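Local atomic coordinates of NUDIX hydrolase (Nitrosomonas europaea, PDB entry 2B0V), a protein that probably hydrolyses nucleoside di- or triphosphates and related diphosphate compounds with magnesium as cofactor, as a monomeric Nudix hydrolase of the NudJ subfamily. Residues V11-E16 and R54-E59; Q37-L42 and Y84-F89; S47-C52 and D145-Y150. All blocks are in the same frame, centred on the assembly; numbering follows the deposited sequence. Where two conformers were deposited one is given.

Interaction 1. Residues V11-E16 and R54-E59; sequences VAAVIE and REVLEE. With EDO (1,2-ethanediol), chain D.
NH1 of Arg54 is gripped by two carboxylates: that of Glu55, whose CG packs on Val11 across the contact, and that of Glu58 one helical turn on. The bond from Arg54 NH1 to Glu58 OE1 measures 3.0 Å at an N-H...O angle of 146°. It lies in the guanidinium plane but meets the oxygen from 43° above the plane of the carboxylate. The bond from Arg54 NH1 to Glu55 OE2, 2.9 Å, is similarly bent and is weak. A second guanidinium nitrogen, NH2, is held by Glu46 and the carbonyl of His41, which should help to fix the rotation of the group. The charged ends of Arg54, Glu55 and Glu58 meet on one flank of helix 48-60, while Val56 faces strand 8-17. Residues 54-59 are the REUXEE core of the Nudix box, whose glutamates bind magnesium in related enzymes and probably do so here; no magnesium is modelled. Towards the strand the chemistry is apolar. Val56 CG2 presses on Ala13 CB at 3.4 Å, tighter than usual van der Waals contact, consistent with the close approach of helix and strand, 7.0 Å between the CA atoms of Ala13 and Val56. The other branch, Val56 CG1, stands anti to the backbone N (chi1 176°) and meets Ile15 CD1 tip to tip at 3.8 Å. Val11 crosses Glu55 at about a right angle, its CG2 lying 3.9 Å from Glu55 CG, so the aliphatic part of the glutamate serves as packing surface before the chain bends at chi2 towards Arg54. Glu59 OE1 accepts from the backbone N of Ala39, tying this carboxylate to strand 39-41, whereas the ethanediol modelled too close to Glu59 OE2 is doubtfully placed.

Interaction 2. Residues Q37-L42 and Y84-F89; sequences QPAGHL and YLRFTF
Arg86 and Gln37 meet through a single, fairly straight hydrogen bond: Arg86 NH1 donates to Gln37 OE1 at 3.0 Å with an N-H...O angle of 161°. The acceptor lies at the guanidinium edge, nearly in its plane, but the donor stands 41° above the carbonyl plane. Amide and guanidinium are almost perpendicular. An extended start (chi1 173°, CG anti to the backbone N) carries the arginine away from its backbone, and the bend at chi3 then swings the guanidinium to the glutamine. Its other terminal nitrogen, Arg86 NH2, passes 3.7 Å from Ala39 CB and is hydrogen-bonded to Asn36 OD1, while Gln37 NE2 donates to the carbonyl of Val129. The buried polar ends here are thus matched on several sides. Whereas Gln37 and Arg86 are buried, the His41 end is exposed to solvent and touches Tyr84 loosely, with the histidine NE2 near the tyrosine ring plane and 4.0 Å from Tyr84 CE1. A water bridges their polar atoms, 2.7 Å from Tyr84 OH and 3.2 Å from His41 NE2; the hydroxyl is also bonded to Asn80. The CA atoms of Ala39 and Thr88 are 8.7 Å apart because strand 8-17 pairs with both strands and lies between them. Arg86 packs on helix 128-137 while Phe87 turns to helix 48-60, the layering of the alpha/beta/alpha Nudix fold.

Interaction 3. Residues S47-C52 and D145-Y150; sequences SIIQAC and DILQYY. With NA (sodium ion), chain C.
Ser47 and Tyr149 bring the two backbones nearest, 6.0 Å between their CA atoms, where the start of helix 48-60 faces an irregular segment after strand 142-143. Residues 145-146 end a 3-10 turn and the chain then runs extended, so that Leu147 and Tyr149 point their side chains to the helix while Gln148 between them points elsewhere. Ser47 is the N-cap: its OG accepts from Gln50 N at 3.1 Å with an N-H...O angle of 157°. Its chi1 of 64° turns OG to that task. Ser47 CB sits over one face of the Tyr149 ring, 3.5 Å from Tyr149 CG, in a CH-pi contact 18° off the ring normal as measured to the centroid. Leu147 splits its two methyls between consecutive isoleucines of the first helical turn. Its CD2 lies 4.0 Å from Ile48 CD1, the two side chains crossing at about a right angle; its CD1 lies 4.0 Å from Ile49 CG1, there sliding past in opposite directions. Behind them Ile48 reaches Val11 and Phe87, which joins this patch to the sheet. Away from the helix, Gln148 OE1 binds a sodium ion together with four waters. Two of these donate to the carbonyls of Asp145 and Leu147, and a third accepts from Gln148 NE2, which also donates to Tyr149 O at 3.2 Å. The ion and its waters thus tie together Asp145, Leu147 and Gln148. Dispersion and CH-pi contacts alone join the segments, while the polar bonds found here run within a segment or to the ion and its waters; the apolar contact has no directional bond to fix it, consistent with the two conformers of Leu147, and the crystal neighbours touching Leu147 and Tyr149 may influence the pose.

Helix 48-60 supplies a side to interactions 1 and 3, and strand 8-17 joins interactions 1 and 2, since it pairs with both 39-41 and 82-96. Interaction 1 is fully buried and interaction 2 partly so, each centred about 5 Å from the middle of the chain; interaction 3 lies at the surface, about 15 Å out. The chemistry follows: apolar packing with charges kept on the helix flank in the first, a buried arginine-amide bond grading into a water bridge in the second, undirected apolar and CH-pi contacts beside a hydrated ion in the third. Phe89 connects the last two, touching Ile49, Cys52 and Leu147.

Interaction 1. Residues V11-E16 and R54-E59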
loop_
_atom_site.group_PDB
_atom_site.type_symbol
_atom_site.label_atom_id
_atom_site.label_comp_id
_atom_site.label_asym_id
_atom_site.label_seq_id
_atom_site.Cartn_x
_atom_site.Cartn_y
_atom_site.Cartn_z
ATOM N N VAL A 11 -2.831 0.995 -5.837
ATOM C CA VAL A 11 -1.621 1.637 -5.300
ATOM C C VAL A 11 -1.332 1.055 -3.913
ATOM O O VAL A 11 -2.241 0.557 -3.244
ATOM C CB VAL A 11 -1.798 3.158 -5.167
ATOM C CG1 VAL A 11 -1.948 3.785 -6.538
ATOM C CG2 VAL A 11 -3.014 3.471 -4.246
ATOM N N ALA A 12 -0.072 1.112 -3.498
ATOM C CA ALA A 12 0.308 0.623 -2.188
ATOM C C ALA A 12 1.530 1.375 -1.716
ATOM O O ALA A 12 2.321 1.834 -2.532
ATOM C CB ALA A 12 0.609 -0.869 -2.267
ATOM N N ALA A 13 1.676 1.533 -0.400
ATOM C CA ALA A 13 2.775 2.289 0.182
ATOM C C ALA A 13 3.618 1.428 1.073
ATOM O O ALA A 13 3.078 0.765 1.986
ATOM C CB ALA A 13 2.202 3.474 1.022
ATOM N N VAL A 14 4.936 1.463 0.826
ATOM C CA VAL A 14 5.931 0.883 1.699
ATOM C C VAL A 14 6.459 2.003 2.570
ATOM O O VAL A 14 7.130 2.923 2.075
ATOM C CB VAL A 14 7.079 0.173 0.917
ATOM C CG1 VAL A 14 8.165 -0.327 1.884
ATOM C CG2 VAL A 14 6.517 -1.011 0.099
ATOM N N ILE A 15 6.107 1.948 3.858
ATOM C CA ILE A 15 6.480 3.005 4.808
ATOM C C ILE A 15 7.343 2.362 5.888
ATOM O O ILE A 15 6.834 1.623 6.716
ATOM C CB ILE A 15 5.217 3.634 5.446
ATOM C CG1 ILE A 15 4.347 4.296 4.359
ATOM C CG2 ILE A 15 5.635 4.703 6.500
ATOM C CD1 ILE A 15 2.859 4.382 4.745
ATOM N N GLU A 16 8.642 2.650 5.859
ATOM C CA GLU A 16 9.660 2.005 6.729
ATOM C C GLU A 16 10.301 3.078 7.574
ATOM O O GLU A 16 10.738 4.102 7.052
ATOM C CB GLU A 16 10.747 1.334 5.867
ATOM C CG GLU A 16 11.813 0.536 6.643
ATOM C CD GLU A 16 13.129 1.294 6.735
ATOM O OE1 GLU A 16 13.597 1.796 5.676
ATOM O OE2 GLU A 16 13.679 1.409 7.873
ATOM N N ARG A 54 -3.637 9.264 -0.605
ATOM C CA ARG A 54 -5.025 9.203 -0.119
ATOM C C ARG A 54 -5.219 7.891 0.634
ATOM O O ARG A 54 -5.778 7.882 1.727
ATOM C CB ARG A 54 -6.002 9.269 -1.271
ATOM C CG ARG A 54 -7.445 9.023 -0.832
ATOM C CD ARG A 54 -8.443 9.137 -1.981
ATOM N NE ARG A 54 -8.117 8.261 -3.114
ATOM C CZ ARG A 54 -8.256 6.937 -3.105
ATOM N NH1 ARG A 54 -8.703 6.311 -2.015
ATOM N NH2 ARG A 54 -7.945 6.231 -4.187
ATOM N N GLU A 55 -4.746 6.779 0.055
ATOM C CA GLU A 55 -4.913 5.497 0.716
ATOM C C GLU A 55 -4.181 5.424 2.053
ATOM O O GLU A 55 -4.741 4.890 3.022
ATOM C CB GLU A 55 -4.498 4.370 -0.213
ATOM C CG GLU A 55 -5.530 4.042 -1.355
ATOM C CD GLU A 55 -6.914 3.598 -0.881
ATOM O OE1 GLU A 55 -7.122 3.300 0.321
ATOM O OE2 GLU A 55 -7.824 3.550 -1.736
ATOM N N VAL A 56 -2.954 5.954 2.140
ATOM C CA VAL A 56 -2.267 5.983 3.416
ATOM C C VAL A 56 -3.080 6.736 4.468
ATOM O O VAL A 56 -3.293 6.227 5.584
ATOM C CB VAL A 56 -0.849 6.581 3.319
ATOM C CG1 VAL A 56 -0.204 6.687 4.700
ATOM C CG2 VAL A 56 -0.001 5.712 2.344
ATOM N N LEU A 57 -3.578 7.916 4.092
ATOM C CA LEU A 57 -4.381 8.674 5.047
ATOM C C LEU A 57 -5.677 7.962 5.442
ATOM O O LEU A 57 -6.016 7.903 6.659
ATOM C CB LEU A 57 -4.640 10.073 4.470
ATOM C CG LEU A 57 -5.517 11.008 5.284
ATOM C CD1 LEU A 57 -4.848 11.309 6.622
ATOM C CD2 LEU A 57 -5.806 12.278 4.521
ATOM N N GLU A 58 -6.411 7.447 4.442
ATOM C CA GLU A 58 -7.730 6.855 4.697
ATOM C C GLU A 58 -7.666 5.564 5.498
ATOM O O GLU A 58 -8.620 5.238 6.241
ATOM C CB GLU A 58 -8.488 6.606 3.399
ATOM C CG GLU A 58 -8.823 7.936 2.734
ATOM C CD GLU A 58 -9.638 7.832 1.444
ATOM O OE1 GLU A 58 -9.621 6.755 0.817
ATOM O OE2 GLU A 58 -10.264 8.870 1.077
ATOM N N GLU A 59 -6.566 4.835 5.338
ATOM C CA GLU A 59 -6.410 3.503 5.978
ATOM C C GLU A 59 -5.626 3.540 7.295
ATOM O O GLU A 59 -5.716 2.596 8.088
ATOM C CB GLU A 59 -5.795 2.494 5.003
ATOM C CG GLU A 59 -6.653 2.236 3.795
ATOM C CD GLU A 59 -6.385 0.849 3.205
ATOM O OE1 GLU A 59 -5.222 0.378 3.284
ATOM O OE2 GLU A 59 -7.338 0.238 2.667
HETATM C C1 EDO D . -7.460 -1.567 0.792
HETATM O O1 EDO D . -6.708 -2.694 0.237
HETATM C C2 EDO D . -8.525 -0.930 -0.128
HETATM O O2 EDO D . -8.826 0.474 0.159
#

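Interaction 2. Residues Q37-L42 and Y84-F89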
loop_
_atom_site.group_PDB
_atom_site.type_symbol
_atom_site.label_atom_id
_atom_site.label_comp_id
_atom_site.label_asym_id
_atom_site.label_seq_id
_atom_site.Cartn_x
_atom_site.Cartn_y
_atom_site.Cartn_z
ATOM N N GLN A 37 -0.009 -3.797 3.034
ATOM C CA GLN A 37 0.343 -2.368 3.016
ATOM C C GLN A 37 -0.948 -1.527 2.985
ATOM O O GLN A 37 -1.983 -2.027 2.521
ATOM C CB GLN A 37 1.135 -2.041 1.746
ATOM C CG GLN A 37 2.601 -2.392 1.783
ATOM C CD GLN A 37 2.812 -3.897 1.514
ATOM O OE1 GLN A 37 2.008 -4.556 0.818
ATOM N NE2 GLN A 37 3.923 -4.416 2.012
ATOM N N PRO A 38 -0.877 -0.249 3.413
ATOM C CA PRO A 38 -1.940 0.697 3.087
ATOM C C PRO A 38 -2.062 0.723 1.561
ATOM O O PRO A 38 -1.052 0.890 0.867
ATOM C CB PRO A 38 -1.354 2.042 3.568
ATOM C CG PRO A 38 -0.498 1.657 4.688
ATOM C CD PRO A 38 0.225 0.402 4.134
ATOM N N ALA A 39 -3.251 0.471 1.022
ATOM C CA ALA A 39 -3.355 0.185 -0.430
ATOM C C ALA A 39 -4.787 0.320 -0.827
ATOM O O ALA A 39 -5.648 0.298 0.021
ATOM C CB ALA A 39 -2.911 -1.264 -0.758
ATOM N N GLY A 40 -5.041 0.470 -2.110
ATOM C CA GLY A 40 -6.419 0.481 -2.608
ATOM C C GLY A 40 -6.497 0.808 -4.079
ATOM O O GLY A 40 -5.475 0.983 -4.740
ATOM N N HIS A 41 -7.723 0.907 -4.579
ATOM C CA HIS A 41 -7.931 1.124 -5.995
ATOM C C HIS A 41 -7.789 2.588 -6.383
ATOM O O HIS A 41 -8.261 3.470 -5.662
ATOM C CB HIS A 41 -9.340 0.690 -6.349
ATOM C CG HIS A 41 -9.494 -0.789 -6.469
ATOM N ND1 HIS A 41 -9.262 -1.649 -5.417
ATOM C CD2 HIS A 41 -9.866 -1.561 -7.515
ATOM C CE1 HIS A 41 -9.488 -2.890 -5.808
ATOM N NE2 HIS A 41 -9.853 -2.864 -7.077
ATOM N N LEU A 42 -7.177 2.852 -7.533
ATOM C CA LEU A 42 -7.230 4.174 -8.146
ATOM C C LEU A 42 -8.691 4.565 -8.377
ATOM O O LEU A 42 -9.477 3.748 -8.879
ATOM C CB LEU A 42 -6.511 4.126 -9.505
ATOM C CG LEU A 42 -6.459 5.475 -10.237
ATOM C CD1 LEU A 42 -5.488 6.374 -9.466
ATOM C CD2 LEU A 42 -5.924 5.221 -11.625
ATOM N N TYR A 84 -4.615 -7.214 -11.593
ATOM C CA TYR A 84 -4.293 -5.966 -10.941
ATOM C C TYR A 84 -2.979 -5.435 -11.476
ATOM O O TYR A 84 -2.116 -6.217 -11.885
ATOM C CB TYR A 84 -4.105 -6.192 -9.432
ATOM C CG TYR A 84 -5.350 -6.603 -8.711
ATOM C CD1 TYR A 84 -6.264 -5.641 -8.253
ATOM C CD2 TYR A 84 -5.627 -7.951 -8.486
ATOM C CE1 TYR A 84 -7.441 -6.032 -7.575
ATOM C CE2 TYR A 84 -6.799 -8.349 -7.804
ATOM C CZ TYR A 84 -7.683 -7.388 -7.362
ATOM O OH TYR A 84 -8.827 -7.797 -6.708
ATOM N N LEU A 85 -2.875 -4.111 -11.474
ATOM C CA LEU A 85 -1.621 -3.437 -11.721
ATOM C C LEU A 85 -1.365 -2.530 -10.506
ATOM O O LEU A 85 -2.010 -1.475 -10.358
ATOM C CB LEU A 85 -1.738 -2.618 -13.023
ATOM C CG LEU A 85 -0.450 -2.038 -13.559
ATOM C CD1 LEU A 85 0.602 -3.106 -13.929
ATOM C CD2 LEU A 85 -0.808 -1.190 -14.800
ATOM N N ARG A 86 -0.429 -2.959 -9.644
ATOM C CA ARG A 86 -0.212 -2.305 -8.370
ATOM C C ARG A 86 1.014 -1.432 -8.444
ATOM O O ARG A 86 2.136 -1.943 -8.565
ATOM C CB ARG A 86 0.016 -3.333 -7.251
ATOM C CG ARG A 86 0.426 -2.685 -5.899
ATOM C CD ARG A 86 0.859 -3.788 -4.862
ATOM N NE ARG A 86 -0.186 -3.980 -3.848
ATOM C CZ ARG A 86 -0.001 -4.234 -2.554
ATOM N NH1 ARG A 86 1.199 -4.349 -2.021
ATOM N NH2 ARG A 86 -1.065 -4.331 -1.766
ATOM N N PHE A 87 0.809 -0.113 -8.379
ATOM C CA PHE A 87 1.952 0.829 -8.314
ATOM C C PHE A 87 2.321 1.013 -6.873
ATOM O O PHE A 87 1.483 1.474 -6.115
ATOM C CB PHE A 87 1.523 2.184 -8.843
ATOM C CG PHE A 87 1.336 2.208 -10.351
ATOM C CD1 PHE A 87 2.308 2.807 -11.177
ATOM C CD2 PHE A 87 0.187 1.623 -10.932
ATOM C CE1 PHE A 87 2.141 2.816 -12.587
ATOM C CE2 PHE A 87 0.002 1.622 -12.348
ATOM C CZ PHE A 87 0.979 2.215 -13.170
ATOM N N THR A 88 3.584 0.707 -6.528
ATOM C CA THR A 88 3.989 0.707 -5.104
ATOM C C THR A 88 5.001 1.824 -4.941
ATOM O O THR A 88 5.927 1.953 -5.747
ATOM C CB THR A 88 4.630 -0.635 -4.754
ATOM O OG1 THR A 88 3.711 -1.681 -5.097
ATOM C CG2 THR A 88 4.910 -0.679 -3.287
ATOM N N PHE A 89 4.805 2.622 -3.893
ATOM C CA PHE A 89 5.691 3.760 -3.612
ATOM C C PHE A 89 6.269 3.642 -2.227
ATOM O O PHE A 89 5.605 3.095 -1.326
ATOM C CB PHE A 89 4.891 5.071 -3.676
ATOM C CG PHE A 89 4.298 5.302 -5.020
ATOM C CD1 PHE A 89 5.002 6.023 -5.971
ATOM C CD2 PHE A 89 3.021 4.795 -5.326
ATOM C CE1 PHE A 89 4.442 6.230 -7.241
ATOM C CE2 PHE A 89 2.463 4.997 -6.557
ATOM C CZ PHE A 89 3.167 5.711 -7.518
HETATM O O HOH W 1 -10.773 -5.961 -7.187
#

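Interaction 3. Residues S47-C52 and D145-Y150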
loop_
_atom_site.group_PDB
_atom_site.type_symbol
_atom_site.label_atom_id
_atom_site.label_comp_id
_atom_site.label_asym_id
_atom_site.label_seq_id
_atom_site.Cartn_x
_atom_site.Cartn_y
_atom_site.Cartn_z
ATOM N N SER A 47 -4.316 11.519 -9.629
ATOM C CA SER A 47 -3.108 10.902 -10.126
ATOM C C SER A 47 -2.809 9.655 -9.303
ATOM O O SER A 47 -3.364 9.460 -8.209
ATOM C CB SER A 47 -1.926 11.844 -10.006
ATOM O OG SER A 47 -1.655 12.127 -8.624
ATOM N N ILE A 48 -1.920 8.828 -9.833
ATOM C CA ILE A 48 -1.568 7.607 -9.125
ATOM C C ILE A 48 -0.829 7.944 -7.807
ATOM O O ILE A 48 -1.099 7.368 -6.770
ATOM C CB ILE A 48 -0.737 6.679 -10.042
ATOM C CG1 ILE A 48 -1.665 6.135 -11.114
ATOM C CG2 ILE A 48 -0.148 5.517 -9.234
ATOM C CD1 ILE A 48 -1.003 5.419 -12.263
ATOM N N ILE A 49 0.097 8.891 -7.867
ATOM C CA ILE A 49 0.819 9.263 -6.644
ATOM C C ILE A 49 -0.136 9.802 -5.561
ATOM O O ILE A 49 -0.017 9.472 -4.352
ATOM C CB ILE A 49 1.936 10.287 -6.952
ATOM C CG1 ILE A 49 3.034 9.570 -7.735
ATOM C CG2 ILE A 49 2.554 10.780 -5.663
ATOM C CD1 ILE A 49 4.105 10.498 -8.318
ATOM N N GLN A 50 -1.068 10.653 -5.979
ATOM C CA GLN A 50 -2.048 11.174 -5.011
ATOM C C GLN A 50 -2.986 10.083 -4.487
ATOM O O GLN A 50 -3.359 10.125 -3.300
ATOM C CB GLN A 50 -2.803 12.383 -5.560
ATOM C CG GLN A 50 -1.875 13.623 -5.742
ATOM C CD GLN A 50 -1.314 14.110 -4.413
ATOM O OE1 GLN A 50 -0.209 13.752 -3.998
ATOM N NE2 GLN A 50 -2.097 14.910 -3.712
ATOM N N ALA A 51 -3.305 9.085 -5.309
ATOM C CA ALA A 51 -4.118 7.929 -4.850
ATOM C C ALA A 51 -3.381 7.237 -3.732
ATOM O O ALA A 51 -3.986 6.791 -2.744
ATOM C CB ALA A 51 -4.294 6.946 -5.980
ATOM N N CYS A 52 -2.065 7.103 -3.903
ATOM C CA CYS A 52 -1.243 6.447 -2.890
ATOM C C CYS A 52 -1.320 7.221 -1.560
ATOM O O CYS A 52 -1.528 6.625 -0.516
ATOM C CB CYS A 52 0.195 6.294 -3.381
ATOM S SG CYS A 52 1.218 5.351 -2.175
ATOM N N ASP A 145 8.926 10.858 -11.093
ATOM C CA ASP A 145 8.605 11.504 -12.369
ATOM C C ASP A 145 8.679 10.583 -13.597
ATOM O O ASP A 145 8.527 11.044 -14.745
ATOM C CB ASP A 145 9.315 12.864 -12.501
ATOM C CG ASP A 145 10.743 12.745 -12.866
ATOM O OD1 ASP A 145 11.316 11.648 -12.758
ATOM O OD2 ASP A 145 11.309 13.788 -13.303
ATOM N N ILE A 146 8.867 9.276 -13.357
ATOM C CA ILE A 146 8.513 8.284 -14.366
ATOM C C ILE A 146 7.052 8.486 -14.808
ATOM O O ILE A 146 6.711 8.312 -16.012
ATOM C CB ILE A 146 8.694 6.848 -13.828
ATOM C CG1 ILE A 146 10.175 6.530 -13.781
ATOM C CG2 ILE A 146 8.056 5.869 -14.804
ATOM C CD1 ILE A 146 10.552 5.246 -13.047
ATOM N N LEU A 147 6.212 8.865 -13.845
ATOM C CA LEU A 147 4.774 9.014 -14.071
ATOM C C LEU A 147 4.502 10.431 -14.501
ATOM O O LEU A 147 5.021 11.356 -13.862
ATOM C CB LEU A 147 4.032 8.752 -12.756
ATOM C CG LEU A 147 3.744 7.289 -12.430
ATOM C CD1 LEU A 147 3.364 7.167 -10.948
ATOM C CD2 LEU A 147 2.619 6.827 -13.343
ATOM N N GLN A 148 3.711 10.600 -15.557
ATOM C CA GLN A 148 3.290 11.951 -15.979
ATOM C C GLN A 148 1.789 11.976 -15.967
ATOM O O GLN A 148 1.176 11.237 -16.749
ATOM C CB GLN A 148 3.790 12.278 -17.388
ATOM C CG GLN A 148 3.325 13.716 -17.795
ATOM C CD GLN A 148 3.929 14.785 -16.912
ATOM O OE1 GLN A 148 5.149 14.962 -16.883
ATOM N NE2 GLN A 148 3.084 15.491 -16.147
ATOM N N TYR A 149 1.207 12.820 -15.122
ATOM C CA TYR A 149 -0.247 12.914 -15.003
ATOM C C TYR A 149 -0.712 14.151 -15.746
ATOM O O TYR A 149 -0.061 15.184 -15.710
ATOM C CB TYR A 149 -0.622 13.069 -13.528
ATOM C CG TYR A 149 -2.098 13.205 -13.254
ATOM C CD1 TYR A 149 -2.999 12.225 -13.662
ATOM C CD2 TYR A 149 -2.600 14.329 -12.545
ATOM C CE1 TYR A 149 -4.368 12.351 -13.388
ATOM C CE2 TYR A 149 -3.970 14.444 -12.257
ATOM C CZ TYR A 149 -4.831 13.472 -12.677
ATOM O OH TYR A 149 -6.175 13.590 -12.397
ATOM N N TYR A 150 -1.840 14.019 -16.443
ATOM C CA TYR A 150 -2.468 15.165 -17.123
ATOM C C TYR A 150 -3.848 15.308 -16.549
ATOM O O TYR A 150 -4.709 14.441 -16.714
ATOM C CB TYR A 150 -2.593 14.903 -18.616
ATOM C CG TYR A 150 -1.285 14.848 -19.357
ATOM C CD1 TYR A 150 -0.797 15.970 -20.028
ATOM C CD2 TYR A 150 -0.534 13.671 -19.409
ATOM C CE1 TYR A 150 0.394 15.916 -20.718
ATOM C CE2 TYR A 150 0.635 13.619 -20.102
ATOM C CZ TYR A 150 1.103 14.737 -20.741
ATOM O OH TYR A 150 2.276 14.641 -21.437
HETATM NA NA NA C . 6.563 15.534 -15.096
HETATM O O HOH W 2 7.793 13.477 -15.723
HETATM O O HOH W 3 5.508 13.957 -13.391
HETATM O O HOH W 4 4.781 17.185 -14.360
HETATM O O HOH W 5 8.097 16.254 -13.475
#